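Local structure of P450 epoxidase (Sorangium cellulosum, 1Q5E) at residues T53-V58 with P331-D336; V145-A150 with S408-L413; I300-T305 with F403-S408. The protein is a cytochrome P450, a single-chain, largely helical protein that carries an iron-containing protoporphyrin IX group. All blocks are in the same frame, centred on the assembly; numbering follows the deposited sequence.

How the interactions relate
Interaction 3 stands between the other two and nearest to the haem: Ile300 packs on a methyl group of the porphyrin, and Thr305 reaches one of its propionates. Interaction 1 adjoins it through Pro331, whose CD atom lies 3.3 Å from the carbonyl O of Ile303, and the two centres are about 17 Å apart. Interactions 2 and 3 share Ser408, interaction 3 is nested within the loop that interaction 2 closes, and Val146 packs on the backbone of Ile406 and Glu407; their centres too are about 17 Å apart. Interactions 1 and 2 do not touch, with nearest atoms about 16 Å apart. The side chains of Val58 and Val145 are about 9 and 14 Å from the haem.

Interaction 1. Residues T53-V58 with P331-D336; sequences TRYHDV and PSALRD
Tyr55 and Asp336 meet at the start of helix 55-62, where the carboxylate reaches over to the first turn. Asp336 OD2 accepts the backbone N-H of Tyr55 at 2.9 Å, with an N-H...O angle of 160°; the N-H comes to the anti side of the oxygen, 30° out of the carboxylate plane. The torsion of Asp336 that sets CG opposite its own backbone N (chi1 -159°) carries the carboxylate to this point, while its OD1 binds Thr338. Tyr55 follows the N-cap residue Arg54, and an acidic group at this helix start would probably be favoured by the positive end of the helix dipole. The phenol ring of Tyr55 turns its edge to the second segment: CD1 lies 3.1 Å from Ala333 O, which sits near the ring plane, and the hydroxyl at the far end bonds Ala354 O. A small residue suits position 333, because its methyl group fits close to the helix backbone and meets Val58 CG2 at 4.0 Å. On the other flank, Ser332 OG donates to Thr53 O across 3.0 Å, in the carbonyl plane and on a lone pair, while also bonding Arg36 NH1. Its short hydroxyl can thus serve two partners inside the protein. The type I turn from Ala333 to Asp336 brings Asp336 back toward residues 53-58, to which Ser332 also points. The contact joins the beginning of helix 55-62, just after strand 49-52, to helix 330-333 and the turn after it, which follow strand 325-329; these are adjacent parallel strands of the mixed sheet, and helix 29-38 packs against Ser332.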
loop_
_atom_site.group_PDB
_atom_site.type_symbol
_atom_site.label_atom_id
_atom_site.label_comp_id
_atom_site.label_asym_id
_atom_site.label_seq_id
_atom_site.Cartn_x
_atom_site.Cartn_y
_atom_site.Cartn_z
ATOM N N THR A 53 9.582 -2.648 17.040
ATOM C CA THR A 53 10.063 -1.355 16.551
ATOM C C THR A 53 11.468 -1.456 16.000
ATOM O O THR A 53 11.965 -0.527 15.372
ATOM C CB THR A 53 10.020 -0.298 17.692
ATOM O OG1 THR A 53 10.673 -0.813 18.864
ATOM C CG2 THR A 53 8.570 -0.029 18.147
ATOM N N ARG A 54 12.104 -2.587 16.272
ATOM C CA ARG A 54 13.471 -2.776 15.882
ATOM C C ARG A 54 13.489 -3.510 14.568
ATOM O O ARG A 54 12.636 -4.323 14.279
ATOM C CB ARG A 54 14.219 -3.585 16.947
ATOM C CG ARG A 54 14.235 -2.941 18.329
ATOM C CD ARG A 54 15.501 -2.095 18.591
ATOM N NE ARG A 54 15.335 -1.299 19.804
ATOM C CZ ARG A 54 15.770 -1.650 21.004
ATOM N NH1 ARG A 54 16.432 -2.783 21.169
ATOM N NH2 ARG A 54 15.562 -0.849 22.037
ATOM N N TYR A 55 14.507 -3.265 13.783
ATOM C CA TYR A 55 14.587 -3.887 12.483
ATOM C C TYR A 55 14.612 -5.429 12.461
ATOM O O TYR A 55 13.723 -6.050 11.901
ATOM C CB TYR A 55 15.793 -3.314 11.728
ATOM C CG TYR A 55 15.830 -3.764 10.303
ATOM C CD1 TYR A 55 15.210 -3.030 9.304
ATOM C CD2 TYR A 55 16.435 -4.963 9.959
ATOM C CE1 TYR A 55 15.214 -3.483 7.992
ATOM C CE2 TYR A 55 16.455 -5.402 8.661
ATOM C CZ TYR A 55 15.849 -4.664 7.693
ATOM O OH TYR A 55 15.875 -5.134 6.419
ATOM N N HIS A 56 15.649 -6.042 13.023
ATOM C CA HIS A 56 15.831 -7.496 12.916
ATOM C C HIS A 56 14.746 -8.317 13.606
ATOM O O HIS A 56 14.561 -9.495 13.288
ATOM C CB HIS A 56 17.178 -7.940 13.475
ATOM C CG HIS A 56 18.350 -7.433 12.698
ATOM N ND1 HIS A 56 18.947 -6.211 12.952
ATOM C CD2 HIS A 56 19.041 -7.983 11.675
ATOM C CE1 HIS A 56 19.954 -6.028 12.115
ATOM N NE2 HIS A 56 20.034 -7.089 11.330
ATOM N N ASP A 57 14.045 -7.716 14.558
ATOM C CA ASP A 57 12.901 -8.388 15.125
ATOM C C ASP A 57 11.695 -8.245 14.190
ATOM O O ASP A 57 10.976 -9.230 13.926
ATOM C CB ASP A 57 12.561 -7.850 16.517
ATOM C CG ASP A 57 13.767 -7.806 17.457
ATOM O OD1 ASP A 57 14.544 -8.785 17.488
ATOM O OD2 ASP A 57 13.974 -6.828 18.223
ATOM N N VAL A 58 11.459 -7.024 13.708
ATOM C CA VAL A 58 10.414 -6.801 12.695
ATOM C C VAL A 58 10.514 -7.748 11.496
ATOM O O VAL A 58 9.518 -8.289 11.033
ATOM C CB VAL A 58 10.422 -5.349 12.156
ATOM C CG1 VAL A 58 9.763 -5.293 10.761
ATOM C CG2 VAL A 58 9.706 -4.396 13.135
ATOM N N PRO A 331 7.547 2.204 9.900
ATOM C CA PRO A 331 8.230 3.504 9.809
ATOM C C PRO A 331 9.537 3.579 10.634
ATOM O O PRO A 331 10.529 4.107 10.178
ATOM C CB PRO A 331 7.180 4.475 10.333
ATOM C CG PRO A 331 5.880 3.789 10.064
ATOM C CD PRO A 331 6.157 2.342 10.362
ATOM N N SER A 332 9.534 3.030 11.839
ATOM C CA SER A 332 10.702 3.080 12.695
ATOM C C SER A 332 11.778 2.062 12.293
ATOM O O SER A 332 12.990 2.362 12.317
ATOM C CB SER A 332 10.287 2.869 14.160
ATOM O OG SER A 332 11.367 2.386 14.948
ATOM N N ALA A 333 11.340 0.857 11.954
ATOM C CA ALA A 333 12.261 -0.186 11.543
ATOM C C ALA A 333 13.144 0.279 10.366
ATOM O O ALA A 333 14.280 -0.176 10.203
ATOM C CB ALA A 333 11.487 -1.401 11.158
ATOM N N LEU A 334 12.613 1.189 9.551
ATOM C CA LEU A 334 13.307 1.669 8.386
ATOM C C LEU A 334 14.212 2.840 8.757
ATOM O O LEU A 334 15.000 3.319 7.933
ATOM C CB LEU A 334 12.277 2.098 7.350
ATOM C CG LEU A 334 11.379 0.989 6.785
ATOM C CD1 LEU A 334 10.209 1.616 6.038
ATOM C CD2 LEU A 334 12.140 0.071 5.884
ATOM N N ARG A 335 14.072 3.309 10.003
ATOM C CA ARG A 335 14.954 4.333 10.583
ATOM C C ARG A 335 15.978 3.740 11.600
ATOM O O ARG A 335 16.462 4.432 12.489
ATOM C CB ARG A 335 14.122 5.419 11.230
ATOM C CG ARG A 335 13.441 6.359 10.240
ATOM C CD ARG A 335 14.408 7.184 9.465
ATOM N NE ARG A 335 13.697 8.205 8.712
ATOM C CZ ARG A 335 13.654 9.509 9.016
ATOM N NH1 ARG A 335 14.307 9.977 10.089
ATOM N NH2 ARG A 335 12.941 10.354 8.244
ATOM N N ASP A 336 16.348 2.481 11.404
ATOM C CA ASP A 336 17.169 1.758 12.337
ATOM C C ASP A 336 18.603 2.020 12.006
ATOM O O ASP A 336 19.113 1.574 10.965
ATOM C CB ASP A 336 16.868 0.268 12.230
ATOM C CG ASP A 336 17.270 -0.505 13.440
ATOM O OD1 ASP A 336 18.460 -0.508 13.771
ATOM O OD2 ASP A 336 16.463 -1.199 14.067
#

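Interaction 2. Residues V145-A150 with S408-L413; sequences VVRDYA and SLNVIL
The guanidinium of Arg147 lies near the side chain of Asn410, and one of its faces is occupied by its chain neighbour Asp148, whose OD2 stands 3.0 Å above the plane, offset toward the rim. Arg147 NH1 also forms a salt bridge with Asp148 OD1, and Asp148 OD2 has a second cationic partner in Arg137, so the carboxylate is shared between two arginines. These polar groups border the place where a three-stranded antiparallel sheet of the P450 fold passes into a helix: edge strand 143-144, which runs on into helix 145-150, pairs with strand 410-412, whose other neighbour is strand 390-391. The backbones are joined just beyond the paired strands, where Val145 N donates to Leu409 O with an N-H...O angle of 156°. Asp144 OD2 accepts the backbone N-H groups of both Val146 and Leu409, tying helix and strand together. Beneath this polar edge lies an apolar layer. Val146 and Leu409 cross at about a right angle; with CG1 of the valine anti to the backbone N (chi1 -180°), CG2 is left anti to the carbonyl carbon, and it is CG2 that rests 4.0 Å from Leu409 CB. Valine suits positions 145 and 146 because its methyl groups pack close beside the strand backbone, whereas the longer Leu409 extends to Leu268 of helix 257-271. Val146 meets Ala264 of that same helix. Helix 145-150 contains a wider pi-type turn, with a bond from Ala150 N to Val145 O. Val145 CG2 also meets Val411 CG2, two residues farther along the chain than Leu409, at 4.4 Å.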
loop_
_atom_site.group_PDB
_atom_site.type_symbol
_atom_site.label_atom_id
_atom_site.label_comp_id
_atom_site.label_asym_id
_atom_site.label_seq_id
_atom_site.Cartn_x
_atom_site.Cartn_y
_atom_site.Cartn_z
ATOM N N VAL A 145 -1.033 17.977 -6.525
ATOM C CA VAL A 145 -0.430 16.743 -6.999
ATOM C C VAL A 145 -1.254 15.550 -6.579
ATOM O O VAL A 145 -1.332 14.542 -7.300
ATOM C CB VAL A 145 1.012 16.550 -6.488
ATOM C CG1 VAL A 145 1.480 15.090 -6.748
ATOM C CG2 VAL A 145 1.946 17.560 -7.142
ATOM N N VAL A 146 -1.853 15.629 -5.403
ATOM C CA VAL A 146 -2.774 14.558 -5.029
ATOM C C VAL A 146 -4.020 14.597 -5.933
ATOM O O VAL A 146 -4.087 13.890 -6.942
ATOM C CB VAL A 146 -3.161 14.622 -3.528
ATOM C CG1 VAL A 146 -4.123 13.485 -3.159
ATOM C CG2 VAL A 146 -1.897 14.577 -2.670
ATOM N N ARG A 147 -4.963 15.481 -5.590
ATOM C CA ARG A 147 -6.276 15.520 -6.241
ATOM C C ARG A 147 -6.259 15.692 -7.750
ATOM O O ARG A 147 -7.119 15.139 -8.399
ATOM C CB ARG A 147 -7.224 16.559 -5.569
ATOM C CG ARG A 147 -7.288 17.943 -6.269
ATOM C CD ARG A 147 -8.066 19.046 -5.468
ATOM N NE ARG A 147 -7.570 20.404 -5.729
ATOM C CZ ARG A 147 -7.697 21.028 -6.902
ATOM N NH1 ARG A 147 -8.320 20.410 -7.908
ATOM N NH2 ARG A 147 -7.197 22.259 -7.078
ATOM N N ASP A 148 -5.307 16.446 -8.297
ATOM C CA ASP A 148 -5.274 16.667 -9.747
ATOM C C ASP A 148 -4.300 15.772 -10.533
ATOM O O ASP A 148 -4.264 15.880 -11.758
ATOM C CB ASP A 148 -4.876 18.105 -10.086
ATOM C CG ASP A 148 -5.815 19.129 -9.522
ATOM O OD1 ASP A 148 -7.011 18.811 -9.334
ATOM O OD2 ASP A 148 -5.424 20.293 -9.252
ATOM N N TYR A 149 -3.478 14.962 -9.834
ATOM C CA TYR A 149 -2.449 14.099 -10.466
ATOM C C TYR A 149 -2.428 12.640 -9.965
ATOM O O TYR A 149 -2.810 11.750 -10.702
ATOM C CB TYR A 149 -1.063 14.730 -10.359
ATOM C CG TYR A 149 -0.029 14.274 -11.405
ATOM C CD1 TYR A 149 -0.345 14.205 -12.739
ATOM C CD2 TYR A 149 1.272 13.919 -11.035
ATOM C CE1 TYR A 149 0.568 13.776 -13.678
ATOM C CE2 TYR A 149 2.211 13.481 -11.988
ATOM C CZ TYR A 149 1.856 13.432 -13.307
ATOM O OH TYR A 149 2.775 13.057 -14.285
ATOM N N ALA A 150 -2.012 12.389 -8.723
ATOM C CA ALA A 150 -1.884 11.015 -8.205
ATOM C C ALA A 150 -3.148 10.187 -8.242
ATOM O O ALA A 150 -3.170 9.109 -8.812
ATOM C CB ALA A 150 -1.365 11.029 -6.787
ATOM N N SER A 408 -3.685 16.913 0.451
ATOM C CA SER A 408 -3.406 18.048 -0.442
ATOM C C SER A 408 -1.928 18.292 -0.691
ATOM O O SER A 408 -1.093 18.066 0.191
ATOM C CB SER A 408 -3.995 19.352 0.128
ATOM O OG SER A 408 -3.553 20.501 -0.615
ATOM N N LEU A 409 -1.625 18.815 -1.878
ATOM C CA LEU A 409 -0.247 19.116 -2.287
ATOM C C LEU A 409 -0.244 20.017 -3.532
ATOM O O LEU A 409 -0.355 19.549 -4.671
ATOM C CB LEU A 409 0.514 17.826 -2.556
ATOM C CG LEU A 409 2.021 17.939 -2.533
ATOM C CD1 LEU A 409 2.354 18.618 -1.273
ATOM C CD2 LEU A 409 2.727 16.533 -2.594
ATOM N N ASN A 410 -0.169 21.318 -3.300
ATOM C CA ASN A 410 -0.303 22.264 -4.385
ATOM C C ASN A 410 1.063 22.787 -4.623
ATOM O O ASN A 410 1.846 22.945 -3.701
ATOM C CB ASN A 410 -1.213 23.447 -3.986
ATOM C CG ASN A 410 -2.661 23.020 -3.649
ATOM O OD1 ASN A 410 -2.952 22.588 -2.521
ATOM N ND2 ASN A 410 -3.585 23.194 -4.619
ATOM N N VAL A 411 1.347 23.126 -5.849
ATOM C CA VAL A 411 2.678 23.597 -6.180
ATOM C C VAL A 411 2.516 24.592 -7.343
ATOM O O VAL A 411 1.437 24.642 -7.962
ATOM C CB VAL A 411 3.516 22.419 -6.671
ATOM C CG1 VAL A 411 3.631 21.366 -5.618
ATOM C CG2 VAL A 411 2.852 21.813 -7.861
ATOM N N ILE A 412 3.573 25.353 -7.655
ATOM C CA ILE A 412 3.580 26.208 -8.849
ATOM C C ILE A 412 4.519 25.627 -9.937
ATOM O O ILE A 412 5.737 25.625 -9.787
ATOM C CB ILE A 412 3.969 27.680 -8.507
ATOM C CG1 ILE A 412 3.012 28.325 -7.501
ATOM C CG2 ILE A 412 3.872 28.539 -9.777
ATOM C CD1 ILE A 412 3.170 27.926 -6.039
ATOM N N LEU A 413 3.949 25.144 -11.030
ATOM C CA LEU A 413 4.724 24.484 -12.082
ATOM C C LEU A 413 5.844 25.346 -12.666
ATOM O O LEU A 413 6.889 24.820 -13.091
ATOM C CB LEU A 413 3.819 24.050 -13.220
ATOM C CG LEU A 413 2.517 23.346 -12.882
ATOM C CD1 LEU A 413 2.035 22.778 -14.147
ATOM C CD2 LEU A 413 2.687 22.228 -11.857
#

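Interaction 3. Residues I300-T305 with F403-S408; sequences ILRIGT and FRNIES. With HEM (protoporphyrin IX containing Fe), chain B.
The link between helix 287-297, which corresponds to the K helix of the P450 fold, and strand 304-309 passes beside the haem and packs here on the irregular loop that precedes strand 410-412. Leu301 and Phe403 lie nearest in the backbone, and their side chains cross obliquely: Leu301 CD2 comes to the edge of the phenyl ring, near its plane, 3.9 Å from Phe403 CD2. Ile300 adds a second apolar contact, with CD1 at 4.3 Å from Phe403 CD2. The same methyl lies 3.7 Å from the porphyrin methyl carbon CMB, since CG1 is tucked between the backbone N and carbonyl carbon (chi1 61°). Isoleucine and phenylalanine suit this site, which passes from the apolar rim of the haem into the protein interior. Arg404 runs the aliphatic part of its chain past the carbonyl of Leu301 and bends, so that its NH1 reaches a salt bridge with Asp298. Arg302 is held mainly by Pro19 O; Asn405 OD1, already bonded to His400 N, stands 4.0 Å from Arg302 NH2 at the guanidinium edge, with the two flat groups turned 64° apart. Farther on, in the weakly bonded strand, Thr305 OG1 gives a weak hydrogen bond to the haem propionate oxygen O2A at 3.1 Å, and Arg307 is a further haem partner. Helix 257-271 lies against Phe403, Arg404 and Asn405, helix 330-333 touches Leu301 and Thr305 through Ile330, and strand 325-329 pairs with Thr305 through Leu328.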
loop_
_atom_site.group_PDB
_atom_site.type_symbol
_atom_site.label_atom_id
_atom_site.label_comp_id
_atom_site.label_asym_id
_atom_site.label_seq_id
_atom_site.Cartn_x
_atom_site.Cartn_y
_atom_site.Cartn_z
ATOM N N ILE A 300 5.016 5.247 3.860
ATOM C CA ILE A 300 3.665 5.720 3.696
ATOM C C ILE A 300 2.779 5.266 4.851
ATOM O O ILE A 300 1.715 5.858 5.072
ATOM C CB ILE A 300 3.078 5.216 2.360
ATOM C CG1 ILE A 300 3.029 3.702 2.337
ATOM C CG2 ILE A 300 3.891 5.750 1.172
ATOM C CD1 ILE A 300 2.146 3.129 1.265
ATOM N N LEU A 301 3.199 4.228 5.585
ATOM C CA LEU A 301 2.371 3.710 6.686
ATOM C C LEU A 301 2.289 4.591 7.978
ATOM O O LEU A 301 3.091 5.504 8.183
ATOM C CB LEU A 301 2.773 2.289 7.068
ATOM C CG LEU A 301 2.839 1.349 5.909
ATOM C CD1 LEU A 301 3.631 0.167 6.356
ATOM C CD2 LEU A 301 1.441 0.985 5.526
ATOM N N ARG A 302 1.290 4.281 8.814
ATOM C CA ARG A 302 1.056 4.917 10.100
ATOM C C ARG A 302 1.674 4.062 11.189
ATOM O O ARG A 302 2.381 4.566 12.053
ATOM C CB ARG A 302 -0.444 5.021 10.385
ATOM C CG ARG A 302 -0.800 6.051 11.462
ATOM C CD ARG A 302 -2.287 6.396 11.547
ATOM N NE ARG A 302 -2.664 7.383 10.540
ATOM C CZ ARG A 302 -2.656 8.676 10.761
ATOM N NH1 ARG A 302 -2.337 9.129 11.970
ATOM N NH2 ARG A 302 -2.984 9.518 9.790
ATOM N N ILE A 303 1.352 2.770 11.186
ATOM C CA ILE A 303 1.923 1.862 12.170
ATOM C C ILE A 303 2.717 0.736 11.515
ATOM O O ILE A 303 3.863 0.492 11.889
ATOM C CB ILE A 303 0.854 1.247 13.059
ATOM C CG1 ILE A 303 -0.374 2.148 13.140
ATOM C CG2 ILE A 303 1.447 0.931 14.455
ATOM C CD1 ILE A 303 -1.468 1.603 14.001
ATOM N N GLY A 304 2.132 0.045 10.539
ATOM C CA GLY A 304 2.876 -1.023 9.891
ATOM C C GLY A 304 1.985 -2.119 9.346
ATOM O O GLY A 304 0.965 -1.858 8.696
ATOM N N THR A 305 2.382 -3.357 9.614
ATOM C CA THR A 305 1.668 -4.510 9.124
ATOM C C THR A 305 1.338 -5.397 10.342
ATOM O O THR A 305 2.049 -5.332 11.368
ATOM C CB THR A 305 2.546 -5.232 8.063
ATOM O OG1 THR A 305 1.778 -6.248 7.386
ATOM C CG2 THR A 305 3.703 -5.967 8.732
ATOM N N PHE A 403 -2.509 4.301 6.735
ATOM C CA PHE A 403 -1.303 5.049 6.505
ATOM C C PHE A 403 -1.368 6.600 6.535
ATOM O O PHE A 403 -2.411 7.199 6.271
ATOM C CB PHE A 403 -0.704 4.549 5.197
ATOM C CG PHE A 403 -1.706 3.929 4.233
ATOM C CD1 PHE A 403 -2.876 4.578 3.910
ATOM C CD2 PHE A 403 -1.399 2.726 3.579
ATOM C CE1 PHE A 403 -3.758 4.001 2.988
ATOM C CE2 PHE A 403 -2.272 2.139 2.674
ATOM C CZ PHE A 403 -3.461 2.774 2.379
ATOM N N ARG A 404 -0.238 7.234 6.843
ATOM C CA ARG A 404 -0.112 8.686 6.829
ATOM C C ARG A 404 -0.588 9.299 5.521
ATOM O O ARG A 404 0.221 9.612 4.643
ATOM C CB ARG A 404 1.358 9.112 7.044
ATOM C CG ARG A 404 2.179 8.295 8.067
ATOM C CD ARG A 404 3.708 8.493 7.991
ATOM N NE ARG A 404 4.070 9.884 7.728
ATOM C CZ ARG A 404 5.283 10.295 7.356
ATOM N NH1 ARG A 404 6.272 9.420 7.190
ATOM N NH2 ARG A 404 5.518 11.592 7.154
ATOM N N ASN A 405 -1.884 9.523 5.379
ATOM C CA ASN A 405 -2.395 10.048 4.103
ATOM C C ASN A 405 -2.208 11.535 3.917
ATOM O O ASN A 405 -2.322 12.295 4.847
ATOM C CB ASN A 405 -3.864 9.681 3.894
ATOM C CG ASN A 405 -4.746 10.256 4.956
ATOM O OD1 ASN A 405 -4.336 10.368 6.118
ATOM N ND2 ASN A 405 -5.956 10.642 4.577
ATOM N N ILE A 406 -1.906 11.931 2.695
ATOM C CA ILE A 406 -1.727 13.327 2.367
ATOM C C ILE A 406 -2.828 13.746 1.418
ATOM O O ILE A 406 -2.771 13.404 0.216
ATOM C CB ILE A 406 -0.375 13.576 1.675
ATOM C CG1 ILE A 406 0.769 12.932 2.450
ATOM C CG2 ILE A 406 -0.115 15.100 1.484
ATOM C CD1 ILE A 406 2.133 13.284 1.835
ATOM N N GLU A 407 -3.787 14.518 1.960
ATOM C CA GLU A 407 -4.969 14.988 1.238
ATOM C C GLU A 407 -4.693 16.076 0.221
ATOM O O GLU A 407 -5.392 16.141 -0.780
ATOM C CB GLU A 407 -6.049 15.459 2.202
ATOM C CG GLU A 407 -6.866 14.331 2.806
ATOM C CD GLU A 407 -7.245 14.558 4.257
ATOM O OE1 GLU A 407 -8.312 14.041 4.669
ATOM O OE2 GLU A 407 -6.486 15.223 4.999
ATOM N N SER A 408 -3.685 16.913 0.451
ATOM C CA SER A 408 -3.406 18.048 -0.442
ATOM C C SER A 408 -1.928 18.292 -0.691
ATOM O O SER A 408 -1.093 18.066 0.191
ATOM C CB SER A 408 -3.995 19.352 0.128
ATOM O OG SER A 408 -3.553 20.501 -0.615
HETATM C CHA HEM B . 1.043 -6.796 -0.048
HETATM C CHB HEM B . 3.003 -2.381 0.099
HETATM C CHC HEM B . 1.354 -1.633 -4.391
HETATM C CHD HEM B . -1.055 -5.710 -4.229
HETATM C C1A HEM B . 1.812 -5.705 0.331
HETATM C C2A HEM B . 2.622 -5.672 1.534
HETATM C C3A HEM B . 3.164 -4.457 1.592
HETATM C C4A HEM B . 2.730 -3.698 0.419
HETATM C CMA HEM B . 4.095 -3.977 2.711
HETATM C CAA HEM B . 2.805 -6.864 2.521
HETATM C CBA HEM B . 2.028 -6.764 3.837
HETATM C CGA HEM B . 2.309 -7.987 4.690
HETATM O O1A HEM B . 1.547 -8.984 4.676
HETATM O O2A HEM B . 3.324 -8.002 5.425
HETATM C C1B HEM B . 2.685 -1.798 -1.110
HETATM C C2B HEM B . 3.120 -0.474 -1.542
HETATM C C3B HEM B . 2.650 -0.283 -2.778
HETATM C C4B HEM B . 1.936 -1.473 -3.158
HETATM C CMB HEM B . 3.943 0.531 -0.690
HETATM C CAB HEM B . 2.823 0.928 -3.689
HETATM C CBB HEM B . 3.638 1.954 -3.414
HETATM C C1C HEM B . 0.594 -2.690 -4.794
HETATM C C2C HEM B . -0.087 -2.854 -6.089
HETATM C C3C HEM B . -0.755 -4.010 -6.013
HETATM C C4C HEM B . -0.507 -4.573 -4.702
HETATM C CMC HEM B . -0.019 -1.868 -7.266
HETATM C CAC HEM B . -1.626 -4.698 -7.025
HETATM C CBC HEM B . -1.744 -4.253 -8.287
HETATM C C1D HEM B . -0.745 -6.329 -3.049
HETATM C C2D HEM B . -1.422 -7.530 -2.668
HETATM C C3D HEM B . -0.801 -7.951 -1.349
HETATM C C4D HEM B . 0.186 -6.887 -1.087
HETATM C CMD HEM B . -2.529 -8.203 -3.489
HETATM C CAD HEM B . -1.238 -9.237 -0.562
HETATM C CBD HEM B . -0.080 -10.243 -0.467
HETATM C CGD HEM B . -0.538 -11.670 -0.200
HETATM O O1D HEM B . -0.768 -12.432 -1.190
HETATM O O2D HEM B . -0.708 -12.076 0.981
HETATM N NA HEM B . 1.908 -4.476 -0.340
HETATM N NB HEM B . 1.966 -2.390 -2.127
HETATM N NC HEM B . 0.334 -3.758 -3.973
HETATM N ND HEM B . 0.226 -5.977 -2.106
HETATM FE FE HEM B . 1.265 -4.212 -2.229
#